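Local coordinates for CaaX farnesyltransferase beta subunit Ram1 (Aspergillus fumigatus, PDB 4L9P), which probably forms, with an alpha subunit, the zinc-dependent farnesyltransferase that moves farnesyl from farnesyl diphosphate onto the cysteine near the C-terminus of target proteins, at residues N472-G477 with G483-N488; K113-F116 with P122-Q125; G239-C244 with E282-G287; D459-A464 with D507-F512. All coordinates share one frame; numbering follows the deposited sequence.

Contact 1 (N472-G477 with G483-N488); sequences NFASDG and GVFTEN
Ser475 and Gly483 grip each other through a reciprocal pair of hydrogen bonds, an instructive case of a loop closed by one backbone-backbone bond and one backbone-to-hydroxyl bond. Gly483 N gives its proton almost straight to Ser475 OG (2.8 Å, 174°), while Ser475 N reaches Gly483 O (2.8 Å) in the carbonyl plane, on a lone pair. The hydroxyl oxygen can meet the amide because it stands beside its own backbone N, anti to the carbonyl carbon (chi1 -58°). A third bond runs from Ala474 N to Glu487 OE2 (2.8 Å), using the anti lone pair of the carboxylate; the other oxygen, OE1, forms a salt bridge with Arg490. Both segments belong to the long, irregular connection between strand 468-471 and helix 502-513, in the late part of the alpha-alpha toroid. A water sits 3.0 Å from Ser475 O and 2.9 Å from Phe485 O, within reach of both carbonyls. The apolar contact is slight: Ala474 CB rests 4.0 Å from Phe485 CE1. Ring edges meeting oxygens are a separate kind. The edge of the Phe485 ring faces Asn472 O at CZ, and the Phe473 ring, turned 72° from the carboxylate plane, brings its CD1 edge to Glu487 OE2 (3.5 Å).

Contact 2 (K113-F116 with P122-Q125); sequences KGPF and PALQ
The loop between helix 89-105 and helix 126-135 doubles back on itself at a single beta bridge between Phe116 and Pro122, with Gln125 at the N-cap position of the second helix. The bridge is expressed by Ala123 N, which donates to Pro115 O (2.9 Å, N-H...O 134°); Pro122 CA offers the same oxygen a CA-H...O contact at 3.5 Å. Pro115 follows a cis peptide bond, and its CD touches Ala123 CB at 3.8 Å. On the other flank the pyrrolidine of Pro122 lies against Phe116, Pro122 CB over one face of the ring and Pro122 CD 3.9 Å from Phe116 CE2.

Gln125 adds side-chain hydrogen bonds. Bent at chi2 (-63°), its chain folds back so that NE2 donates to Gly114 O (3.0 Å), approaching from above that carbonyl's plane although Gly114 O stays close to the plane of the Gln125 amide. NE2 also donates to Ala123 O within its own segment. The aliphatic part of Lys113 passes obliquely beside this carboxamide, with CD 3.6 Å from Gln125 OE1, on its way to a salt bridge between NZ and Asp128. A water donates to Gln125 OE1 at 2.8 Å and also to Gly114 O. With carbonyl acceptors at NE2 and a donor at OE1, the two ends of the Gln125 amide are told apart, which fixes its orientation.

Contact 3 (G239-C244 with E282-G287); sequences GGFTVC and ETFTDG
Phe241 and Phe284 meet rim to rim, their ring planes within about 5° of each other, so that neither ring offers a face to the other. CE2 of Phe241 sits at the edge of the Phe284 ring, 3.7 Å from its CD2. The edge of the Phe241 ring at CZ meets Phe284 O (3.4 Å), close to the ring plane, a placement that suits the slightly positive ring hydrogens. Ring interactions of Phe284 continue with His261 and Trp228, both at inclined angles.

Elsewhere in the contact the two backbones touch at glycines. Gly239 CA makes a CA-H...O contact with Gly287 O (3.6 Å, 160° at the hydrogen), and the positive phi of Gly239 (99°) suits a residue without a side chain. The partner loop is shaped by a type I turn from Thr283 to Asp286, with Asp286 OD2 accepting from Glu282 N and Thr283 N. Lys235 NZ ties the segments together by hydrogen bonds to Gly239 O, Phe284 O and Asp286 O. Both loops connect helices of the alpha-alpha toroid, 224-234 to 251-263 and 251-263 to 288-293; Phe241 packs on Ala254 and Ala257 of helix 251-263, and Phe284 on Leu231 of helix 224-234.

Contact 4 (D459-A464 with D507-F512); sequences DDFSSA and DIRVWF
Arg509 carries its guanidinium from helix 502-513 across to Phe461 and Asp460, and the contact separates neatly into an aromatic and an electrostatic component. In the first, NH1 of Arg509 comes 3.4 Å from CD2 of Phe461. The ring and guanidinium planes stand 82° apart, and the approach is oblique to both. In the second, Asp460 OD2 lies 4.0 Å from Arg509 NH2, near the guanidinium plane at its edge. That is beyond a salt bridge, though opposite charges at this spacing should still attract.

The firm polar bonds of the arginine are made elsewhere. NE forms a salt bridge with Glu513 one turn further along the same helix, NH1 donates to Ala262 O, and NH2 donates to Ser456 OG, so all three nitrogens of this buried group have acceptors. The chain leaves the helix with CG anti to the backbone N (chi1 170°) and then bends at chi2 (65°), which directs the head into this cluster. Phe461 and Asp460 are presented by a type I turn from Asp459 to Ser462, closed by Ser462 N donating to Asp459 O (3.0 Å).

The contact thus joins a loop of the alpha-alpha toroid, set between the antiparallel strands 446-449 and 468-471, to the C-terminal helix. Helix 251-263 packs against both: Phe461 lies on its Met258 and Ala262, Ile508 on its Leu263.

Overall arrangement
The four contacts form two pairs. Contacts 1 and 2 have centres 14 Å apart, and Asp489 links them by accepting from Thr486 N with one carboxylate oxygen and from Leu124 N with the other; Lys118, between the segments of contact 2, reaches Ser475 and Asp476. Contacts 3 and 4, centres 19 Å apart and nearest atoms about 5 Å, share helix 251-263 as a packing surface. That helix also supplies Arg252, Tyr255 and Cys256 to the isoprenoid-analogue pocket, and the side chain of Phe241 lies about 12 Å from the bound analogue. Contacts 1 and 3 lie on opposite sides of the chain's centre, their centres 42 Å apart. In sequence, contact 1 falls between the two segments of contact 4.

Contact 1 (N472-G477 with G483-N488)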
loop_
_atom_site.group_PDB
_atom_site.type_symbol
_atom_site.label_atom_id
_atom_site.label_comp_id
_atom_site.label_asym_id
_atom_site.label_seq_id
_atom_site.Cartn_x
_atom_site.Cartn_y
_atom_site.Cartn_z
ATOM N N ASN B 472 -17.380 -0.471 18.889
ATOM C CA ASN B 472 -16.800 0.555 19.751
ATOM C C ASN B 472 -17.717 1.762 19.614
ATOM O O ASN B 472 -17.694 2.495 18.630
ATOM C CB ASN B 472 -15.377 0.863 19.316
ATOM C CG ASN B 472 -14.638 1.550 20.390
ATOM O OD1 ASN B 472 -15.258 2.037 21.311
ATOM N ND2 ASN B 472 -13.327 1.585 20.309
ATOM N N PHE B 473 -18.593 1.902 20.600
ATOM C CA PHE B 473 -19.731 2.778 20.489
ATOM C C PHE B 473 -19.373 4.255 20.478
ATOM O O PHE B 473 -18.410 4.685 21.113
ATOM C CB PHE B 473 -20.716 2.522 21.671
ATOM C CG PHE B 473 -21.496 1.251 21.542
ATOM C CD1 PHE B 473 -22.247 0.988 20.392
ATOM C CD2 PHE B 473 -21.467 0.296 22.568
ATOM C CE1 PHE B 473 -23.041 -0.180 20.265
ATOM C CE2 PHE B 473 -22.243 -0.874 22.449
ATOM C CZ PHE B 473 -23.018 -1.101 21.275
ATOM N N ALA B 474 -20.211 5.044 19.836
ATOM C CA ALA B 474 -20.038 6.510 19.800
ATOM C C ALA B 474 -19.876 7.042 21.226
ATOM O O ALA B 474 -20.602 6.605 22.149
ATOM C CB ALA B 474 -21.236 7.163 19.126
ATOM N N SER B 475 -18.958 7.986 21.387
ATOM C CA SER B 475 -18.593 8.499 22.711
ATOM C C SER B 475 -19.310 9.790 23.080
ATOM O O SER B 475 -20.003 10.415 22.235
ATOM C CB SER B 475 -17.086 8.788 22.710
ATOM O OG SER B 475 -16.347 7.615 22.395
ATOM N N ASP B 476 -19.125 10.206 24.335
ATOM C CA ASP B 476 -19.591 11.510 24.781
ATOM C C ASP B 476 -18.390 12.130 25.496
ATOM O O ASP B 476 -17.598 11.430 26.096
ATOM C CB ASP B 476 -20.799 11.336 25.731
ATOM C CG ASP B 476 -21.420 12.639 26.059
ATOM O OD1 ASP B 476 -21.947 13.318 25.144
ATOM O OD2 ASP B 476 -21.390 12.993 27.250
ATOM N N GLY B 477 -18.189 13.425 25.408
ATOM C CA GLY B 477 -17.091 13.994 26.177
ATOM C C GLY B 477 -15.779 13.968 25.406
ATOM O O GLY B 477 -15.645 13.417 24.305
ATOM N N GLY B 483 -14.983 7.939 20.012
ATOM C CA GLY B 483 -15.744 7.755 18.802
ATOM C C GLY B 483 -16.583 8.982 18.559
ATOM O O GLY B 483 -17.569 9.229 19.276
ATOM N N VAL B 484 -16.205 9.779 17.555
ATOM C CA VAL B 484 -16.855 11.083 17.283
ATOM C C VAL B 484 -17.797 11.039 16.097
ATOM O O VAL B 484 -18.432 12.038 15.745
ATOM C CB VAL B 484 -15.830 12.248 17.139
ATOM C CG1 VAL B 484 -14.971 12.317 18.383
ATOM C CG2 VAL B 484 -14.892 12.028 15.900
ATOM N N PHE B 485 -17.923 9.861 15.482
ATOM C CA PHE B 485 -19.074 9.598 14.588
ATOM C C PHE B 485 -20.344 9.473 15.486
ATOM O O PHE B 485 -20.236 9.265 16.691
ATOM C CB PHE B 485 -18.815 8.267 13.839
ATOM C CG PHE B 485 -18.446 7.145 14.753
ATOM C CD1 PHE B 485 -19.438 6.346 15.344
ATOM C CD2 PHE B 485 -17.108 6.887 15.056
ATOM C CE1 PHE B 485 -19.104 5.347 16.287
ATOM C CE2 PHE B 485 -16.757 5.892 16.001
ATOM C CZ PHE B 485 -17.770 5.116 16.602
ATOM N N THR B 486 -21.483 9.525 14.842
ATOM C CA THR B 486 -22.729 9.172 15.590
ATOM C C THR B 486 -23.068 7.707 15.293
ATOM O O THR B 486 -22.575 7.092 14.305
ATOM C CB THR B 486 -23.927 10.009 15.120
ATOM O OG1 THR B 486 -24.346 9.558 13.816
ATOM C CG2 THR B 486 -23.635 11.509 15.170
ATOM N N GLU B 487 -23.947 7.097 16.099
ATOM C CA GLU B 487 -24.371 5.736 15.752
ATOM C C GLU B 487 -25.155 5.677 14.462
ATOM O O GLU B 487 -25.132 4.664 13.791
ATOM C CB GLU B 487 -25.158 5.118 16.922
ATOM C CG GLU B 487 -24.174 4.796 18.082
ATOM C CD GLU B 487 -23.224 3.693 17.670
ATOM O OE1 GLU B 487 -23.646 2.817 16.864
ATOM O OE2 GLU B 487 -22.054 3.713 18.138
ATOM N N ASN B 488 -25.793 6.786 14.074
ATOM C CA ASN B 488 -26.425 6.867 12.771
ATOM C C ASN B 488 -25.406 6.713 11.621
ATOM O O ASN B 488 -25.806 6.366 10.507
ATOM C CB ASN B 488 -27.145 8.189 12.593
ATOM C CG ASN B 488 -28.614 8.139 13.000
ATOM O OD1 ASN B 488 -29.091 7.179 13.608
ATOM N ND2 ASN B 488 -29.321 9.180 12.602
HETATM O O HOH W 1 -20.489 10.551 19.258
#

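Contact 2 (K113-F116 with P122-Q125)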
loop_
_atom_site.group_PDB
_atom_site.type_symbol
_atom_site.label_atom_id
_atom_site.label_comp_id
_atom_site.label_asym_id
_atom_site.label_seq_id
_atom_site.Cartn_x
_atom_site.Cartn_y
_atom_site.Cartn_z
ATOM N N LYS B 113 -23.011 19.490 4.129
ATOM C CA LYS B 113 -24.378 19.208 4.574
ATOM C C LYS B 113 -24.353 18.661 6.004
ATOM O O LYS B 113 -23.493 17.828 6.337
ATOM C CB LYS B 113 -24.982 18.122 3.699
ATOM C CG LYS B 113 -24.977 18.389 2.212
ATOM C CD LYS B 113 -25.747 17.218 1.560
ATOM C CE LYS B 113 -25.585 17.176 0.105
ATOM N NZ LYS B 113 -26.630 16.203 -0.349
ATOM N N GLY B 114 -25.314 19.088 6.825
ATOM C CA GLY B 114 -25.495 18.511 8.158
ATOM C C GLY B 114 -26.375 17.264 8.143
ATOM O O GLY B 114 -26.559 16.591 7.102
ATOM N N PRO B 115 -26.876 16.869 9.310
ATOM C CA PRO B 115 -26.687 17.563 10.585
ATOM C C PRO B 115 -25.301 17.408 11.156
ATOM O O PRO B 115 -24.580 16.399 10.920
ATOM C CB PRO B 115 -27.665 16.838 11.527
ATOM C CG PRO B 115 -27.749 15.468 10.927
ATOM C CD PRO B 115 -27.673 15.637 9.452
ATOM N N PHE B 116 -24.894 18.433 11.877
ATOM C CA PHE B 116 -23.613 18.413 12.574
ATOM C C PHE B 116 -23.787 17.910 13.973
ATOM O O PHE B 116 -24.668 18.388 14.700
ATOM C CB PHE B 116 -22.960 19.784 12.588
ATOM C CG PHE B 116 -22.576 20.282 11.244
ATOM C CD1 PHE B 116 -23.531 20.845 10.386
ATOM C CD2 PHE B 116 -21.255 20.200 10.830
ATOM C CE1 PHE B 116 -23.159 21.313 9.118
ATOM C CE2 PHE B 116 -20.867 20.676 9.564
ATOM C CZ PHE B 116 -21.831 21.208 8.699
ATOM N N PRO B 122 -20.130 16.740 10.424
ATOM C CA PRO B 122 -21.313 16.397 9.624
ATOM C C PRO B 122 -21.621 14.912 9.598
ATOM O O PRO B 122 -20.745 14.047 9.700
ATOM C CB PRO B 122 -20.980 16.941 8.217
ATOM C CG PRO B 122 -19.504 17.110 8.214
ATOM C CD PRO B 122 -19.014 17.260 9.620
ATOM N N ALA B 123 -22.882 14.593 9.421
ATOM C CA ALA B 123 -23.279 13.210 9.229
ATOM C C ALA B 123 -22.636 12.587 8.002
ATOM O O ALA B 123 -22.380 13.264 6.985
ATOM C CB ALA B 123 -24.828 13.175 8.996
ATOM N N LEU B 124 -22.495 11.289 8.055
ATOM C CA LEU B 124 -22.207 10.517 6.840
ATOM C C LEU B 124 -23.438 10.639 5.928
ATOM O O LEU B 124 -24.579 10.302 6.335
ATOM C CB LEU B 124 -21.931 9.066 7.218
ATOM C CG LEU B 124 -21.585 8.156 6.020
ATOM C CD1 LEU B 124 -20.279 8.566 5.309
ATOM C CD2 LEU B 124 -21.563 6.674 6.415
ATOM N N GLN B 125 -23.214 11.060 4.694
ATOM C CA GLN B 125 -24.301 11.330 3.718
ATOM C C GLN B 125 -24.679 10.021 3.011
ATOM O O GLN B 125 -24.367 9.800 1.838
ATOM C CB GLN B 125 -23.915 12.479 2.750
ATOM C CG GLN B 125 -23.670 13.813 3.516
ATOM C CD GLN B 125 -24.901 14.354 4.249
ATOM O OE1 GLN B 125 -26.035 14.333 3.700
ATOM N NE2 GLN B 125 -24.699 14.831 5.501
HETATM O O HOH W 2 -28.333 15.715 4.657
#

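Contact 3 (G239-C244 with E282-G287)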
loop_
_atom_site.group_PDB
_atom_site.type_symbol
_atom_site.label_atom_id
_atom_site.label_comp_id
_atom_site.label_asym_id
_atom_site.label_seq_id
_atom_site.Cartn_x
_atom_site.Cartn_y
_atom_site.Cartn_z
ATOM N N GLY B 239 10.854 -15.876 -2.783
ATOM C CA GLY B 239 9.755 -16.062 -1.854
ATOM C C GLY B 239 8.496 -15.246 -2.120
ATOM O O GLY B 239 7.413 -15.578 -1.659
ATOM N N GLY B 240 8.663 -14.170 -2.889
ATOM C CA GLY B 240 7.536 -13.331 -3.275
ATOM C C GLY B 240 6.785 -13.839 -4.484
ATOM O O GLY B 240 6.997 -14.980 -4.994
ATOM N N PHE B 241 5.923 -12.958 -5.020
ATOM C CA PHE B 241 5.051 -13.293 -6.152
ATOM C C PHE B 241 5.058 -12.127 -7.127
ATOM O O PHE B 241 4.969 -10.946 -6.735
ATOM C CB PHE B 241 3.592 -13.443 -5.673
ATOM C CG PHE B 241 3.356 -14.669 -4.872
ATOM C CD1 PHE B 241 3.653 -14.706 -3.502
ATOM C CD2 PHE B 241 2.862 -15.797 -5.514
ATOM C CE1 PHE B 241 3.410 -15.909 -2.771
ATOM C CE2 PHE B 241 2.655 -17.019 -4.788
ATOM C CZ PHE B 241 2.932 -17.066 -3.426
ATOM N N THR B 242 5.127 -12.442 -8.416
ATOM C CA THR B 242 4.789 -11.440 -9.422
ATOM C C THR B 242 3.298 -11.275 -9.519
ATOM O O THR B 242 2.537 -12.129 -9.038
ATOM C CB THR B 242 5.362 -11.869 -10.819
ATOM O OG1 THR B 242 5.000 -13.244 -11.102
ATOM C CG2 THR B 242 6.898 -11.733 -10.829
ATOM N N VAL B 243 2.853 -10.165 -10.124
ATOM C CA VAL B 243 1.420 -9.897 -10.169
ATOM C C VAL B 243 0.759 -10.557 -11.374
ATOM O O VAL B 243 -0.468 -10.735 -11.420
ATOM C CB VAL B 243 1.116 -8.381 -10.155
ATOM C CG1 VAL B 243 1.632 -7.782 -8.789
ATOM C CG2 VAL B 243 1.799 -7.650 -11.361
ATOM N N CYS B 244 1.579 -10.947 -12.344
ATOM C CA CYS B 244 1.100 -11.666 -13.515
ATOM C C CYS B 244 2.339 -12.274 -14.144
ATOM O O CYS B 244 3.494 -11.904 -13.756
ATOM C CB CYS B 244 0.346 -10.742 -14.513
ATOM S SG CYS B 244 1.305 -9.448 -15.234
ATOM N N GLU B 282 8.752 -25.406 -1.815
ATOM C CA GLU B 282 7.762 -26.487 -1.922
ATOM C C GLU B 282 6.335 -25.996 -1.796
ATOM O O GLU B 282 5.442 -26.649 -2.344
ATOM C CB GLU B 282 8.002 -27.535 -0.812
ATOM C CG GLU B 282 9.291 -28.315 -0.958
ATOM C CD GLU B 282 9.446 -29.292 0.175
ATOM O OE1 GLU B 282 9.903 -28.846 1.251
ATOM O OE2 GLU B 282 9.062 -30.488 0.014
ATOM N N THR B 283 6.096 -24.870 -1.082
ATOM C CA THR B 283 4.738 -24.431 -0.844
ATOM C C THR B 283 4.634 -22.954 -1.166
ATOM O O THR B 283 5.643 -22.255 -1.373
ATOM C CB THR B 283 4.356 -24.572 0.634
ATOM O OG1 THR B 283 5.096 -23.609 1.398
ATOM C CG2 THR B 283 4.625 -26.027 1.208
ATOM N N PHE B 284 3.389 -22.517 -1.219
ATOM C CA PHE B 284 3.137 -21.088 -1.543
ATOM C C PHE B 284 3.730 -20.154 -0.505
ATOM O O PHE B 284 4.035 -18.983 -0.834
ATOM C CB PHE B 284 1.636 -20.839 -1.653
ATOM C CG PHE B 284 1.082 -21.220 -3.003
ATOM C CD1 PHE B 284 0.699 -22.533 -3.296
ATOM C CD2 PHE B 284 1.017 -20.283 -4.029
ATOM C CE1 PHE B 284 0.204 -22.877 -4.578
ATOM C CE2 PHE B 284 0.508 -20.627 -5.273
ATOM C CZ PHE B 284 0.120 -21.914 -5.569
ATOM N N THR B 285 3.906 -20.634 0.729
ATOM C CA THR B 285 4.367 -19.743 1.819
ATOM C C THR B 285 5.870 -19.867 2.076
ATOM O O THR B 285 6.433 -19.113 2.850
ATOM C CB THR B 285 3.552 -19.986 3.104
ATOM O OG1 THR B 285 3.731 -21.366 3.494
ATOM C CG2 THR B 285 2.062 -19.655 2.887
ATOM N N ASP B 286 6.530 -20.820 1.423
ATOM C CA ASP B 286 7.984 -20.999 1.618
ATOM C C ASP B 286 8.731 -19.765 1.185
ATOM O O ASP B 286 8.562 -19.300 0.062
ATOM C CB ASP B 286 8.436 -22.186 0.798
ATOM C CG ASP B 286 8.344 -23.495 1.527
ATOM O OD1 ASP B 286 8.167 -23.501 2.749
ATOM O OD2 ASP B 286 8.502 -24.534 0.829
ATOM N N GLY B 287 9.534 -19.194 2.084
ATOM C CA GLY B 287 10.366 -18.036 1.783
ATOM C C GLY B 287 9.556 -16.751 1.836
ATOM O O GLY B 287 10.133 -15.654 1.674
#

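Contact 4 (D459-A464 with D507-F512)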
loop_
_atom_site.group_PDB
_atom_site.type_symbol
_atom_site.label_atom_id
_atom_site.label_comp_id
_atom_site.label_asym_id
_atom_site.label_seq_id
_atom_site.Cartn_x
_atom_site.Cartn_y
_atom_site.Cartn_z
ATOM N N ASP B 459 -5.442 -25.961 9.716
ATOM C CA ASP B 459 -4.464 -25.169 10.480
ATOM C C ASP B 459 -3.867 -23.931 9.767
ATOM O O ASP B 459 -3.592 -22.948 10.411
ATOM C CB ASP B 459 -3.269 -26.020 10.947
ATOM C CG ASP B 459 -3.644 -27.044 11.987
ATOM O OD1 ASP B 459 -4.781 -27.005 12.516
ATOM O OD2 ASP B 459 -2.679 -27.844 12.277
ATOM N N ASP B 460 -3.601 -24.009 8.460
ATOM C CA ASP B 460 -2.737 -23.022 7.748
ATOM C C ASP B 460 -2.954 -21.500 8.002
ATOM O O ASP B 460 -2.009 -20.695 8.286
ATOM C CB ASP B 460 -2.951 -23.230 6.234
ATOM C CG ASP B 460 -3.288 -24.598 5.937
ATOM O OD1 ASP B 460 -2.216 -25.312 5.908
ATOM O OD2 ASP B 460 -4.568 -24.894 5.835
ATOM N N PHE B 461 -4.217 -21.144 7.811
ATOM C CA PHE B 461 -4.729 -19.809 7.881
ATOM C C PHE B 461 -5.677 -19.766 9.074
ATOM O O PHE B 461 -6.590 -18.956 9.073
ATOM C CB PHE B 461 -5.532 -19.536 6.600
ATOM C CG PHE B 461 -4.711 -19.616 5.331
ATOM C CD1 PHE B 461 -3.851 -18.573 4.963
ATOM C CD2 PHE B 461 -4.845 -20.667 4.487
ATOM C CE1 PHE B 461 -3.068 -18.629 3.763
ATOM C CE2 PHE B 461 -4.043 -20.770 3.292
ATOM C CZ PHE B 461 -3.210 -19.726 2.887
ATOM N N SER B 462 -5.470 -20.587 10.112
ATOM C CA SER B 462 -6.503 -20.661 11.148
ATOM C C SER B 462 -6.721 -19.326 11.857
ATOM O O SER B 462 -7.876 -18.921 12.087
ATOM C CB SER B 462 -6.194 -21.805 12.137
ATOM O OG SER B 462 -7.175 -21.919 13.128
ATOM N N SER B 463 -5.634 -18.622 12.159
ATOM C CA SER B 463 -5.772 -17.358 12.851
ATOM C C SER B 463 -6.532 -16.343 11.992
ATOM O O SER B 463 -7.359 -15.568 12.486
ATOM C CB SER B 463 -4.371 -16.855 13.209
ATOM O OG SER B 463 -4.443 -15.590 13.845
ATOM N N ALA B 464 -6.275 -16.354 10.691
ATOM C CA ALA B 464 -6.947 -15.392 9.794
ATOM C C ALA B 464 -8.441 -15.542 9.823
ATOM O O ALA B 464 -9.150 -14.582 9.571
ATOM C CB ALA B 464 -6.471 -15.572 8.336
ATOM N N ASP B 507 -18.027 -17.554 4.823
ATOM C CA ASP B 507 -18.883 -18.417 4.029
ATOM C C ASP B 507 -18.139 -18.974 2.811
ATOM O O ASP B 507 -18.291 -20.160 2.461
ATOM C CB ASP B 507 -20.115 -17.672 3.526
ATOM C CG ASP B 507 -21.191 -17.487 4.591
ATOM O OD1 ASP B 507 -21.093 -18.097 5.682
ATOM O OD2 ASP B 507 -22.107 -16.689 4.297
ATOM N N ILE B 508 -17.334 -18.145 2.131
ATOM C CA ILE B 508 -16.643 -18.652 0.974
ATOM C C ILE B 508 -15.570 -19.654 1.370
ATOM O O ILE B 508 -15.447 -20.696 0.724
ATOM C CB ILE B 508 -16.107 -17.505 0.089
ATOM C CG1 ILE B 508 -15.678 -18.069 -1.294
ATOM C CG2 ILE B 508 -14.950 -16.748 0.784
ATOM C CD1 ILE B 508 -15.356 -16.940 -2.333
ATOM N N ARG B 509 -14.813 -19.356 2.411
ATOM C CA ARG B 509 -13.754 -20.287 2.853
ATOM C C ARG B 509 -14.365 -21.640 3.256
ATOM O O ARG B 509 -13.843 -22.698 2.873
ATOM C CB ARG B 509 -13.004 -19.689 4.067
ATOM C CG ARG B 509 -12.054 -20.651 4.773
ATOM C CD ARG B 509 -10.867 -21.092 3.906
ATOM N NE ARG B 509 -10.061 -22.011 4.675
ATOM C CZ ARG B 509 -8.760 -22.233 4.517
ATOM N NH1 ARG B 509 -8.048 -21.573 3.599
ATOM N NH2 ARG B 509 -8.155 -23.133 5.327
ATOM N N VAL B 510 -15.460 -21.599 4.023
ATOM C CA VAL B 510 -16.035 -22.842 4.507
ATOM C C VAL B 510 -16.630 -23.626 3.352
ATOM O O VAL B 510 -16.485 -24.865 3.301
ATOM C CB VAL B 510 -17.093 -22.548 5.585
ATOM C CG1 VAL B 510 -17.920 -23.845 5.907
ATOM C CG2 VAL B 510 -16.421 -22.028 6.854
ATOM N N TRP B 511 -17.247 -22.941 2.395
ATOM C CA TRP B 511 -17.778 -23.646 1.223
ATOM C C TRP B 511 -16.666 -24.379 0.485
ATOM O O TRP B 511 -16.799 -25.572 0.122
ATOM C CB TRP B 511 -18.524 -22.699 0.258
ATOM C CG TRP B 511 -19.278 -23.441 -0.860
ATOM C CD1 TRP B 511 -20.559 -23.991 -0.769
ATOM C CD2 TRP B 511 -18.824 -23.738 -2.196
ATOM N NE1 TRP B 511 -20.911 -24.565 -1.963
ATOM C CE2 TRP B 511 -19.860 -24.457 -2.845
ATOM C CE3 TRP B 511 -17.650 -23.482 -2.896
ATOM C CZ2 TRP B 511 -19.755 -24.887 -4.173
ATOM C CZ3 TRP B 511 -17.540 -23.922 -4.215
ATOM C CH2 TRP B 511 -18.580 -24.613 -4.834
ATOM N N PHE B 512 -15.560 -23.671 0.267
ATOM C CA PHE B 512 -14.469 -24.311 -0.453
ATOM C C PHE B 512 -13.794 -25.417 0.331
ATOM O O PHE B 512 -13.412 -26.439 -0.265
ATOM C CB PHE B 512 -13.454 -23.274 -0.963
ATOM C CG PHE B 512 -13.894 -22.610 -2.235
ATOM C CD1 PHE B 512 -13.902 -23.312 -3.412
ATOM C CD2 PHE B 512 -14.351 -21.316 -2.244
ATOM C CE1 PHE B 512 -14.358 -22.725 -4.599
ATOM C CE2 PHE B 512 -14.828 -20.737 -3.429
ATOM C CZ PHE B 512 -14.792 -21.438 -4.608
#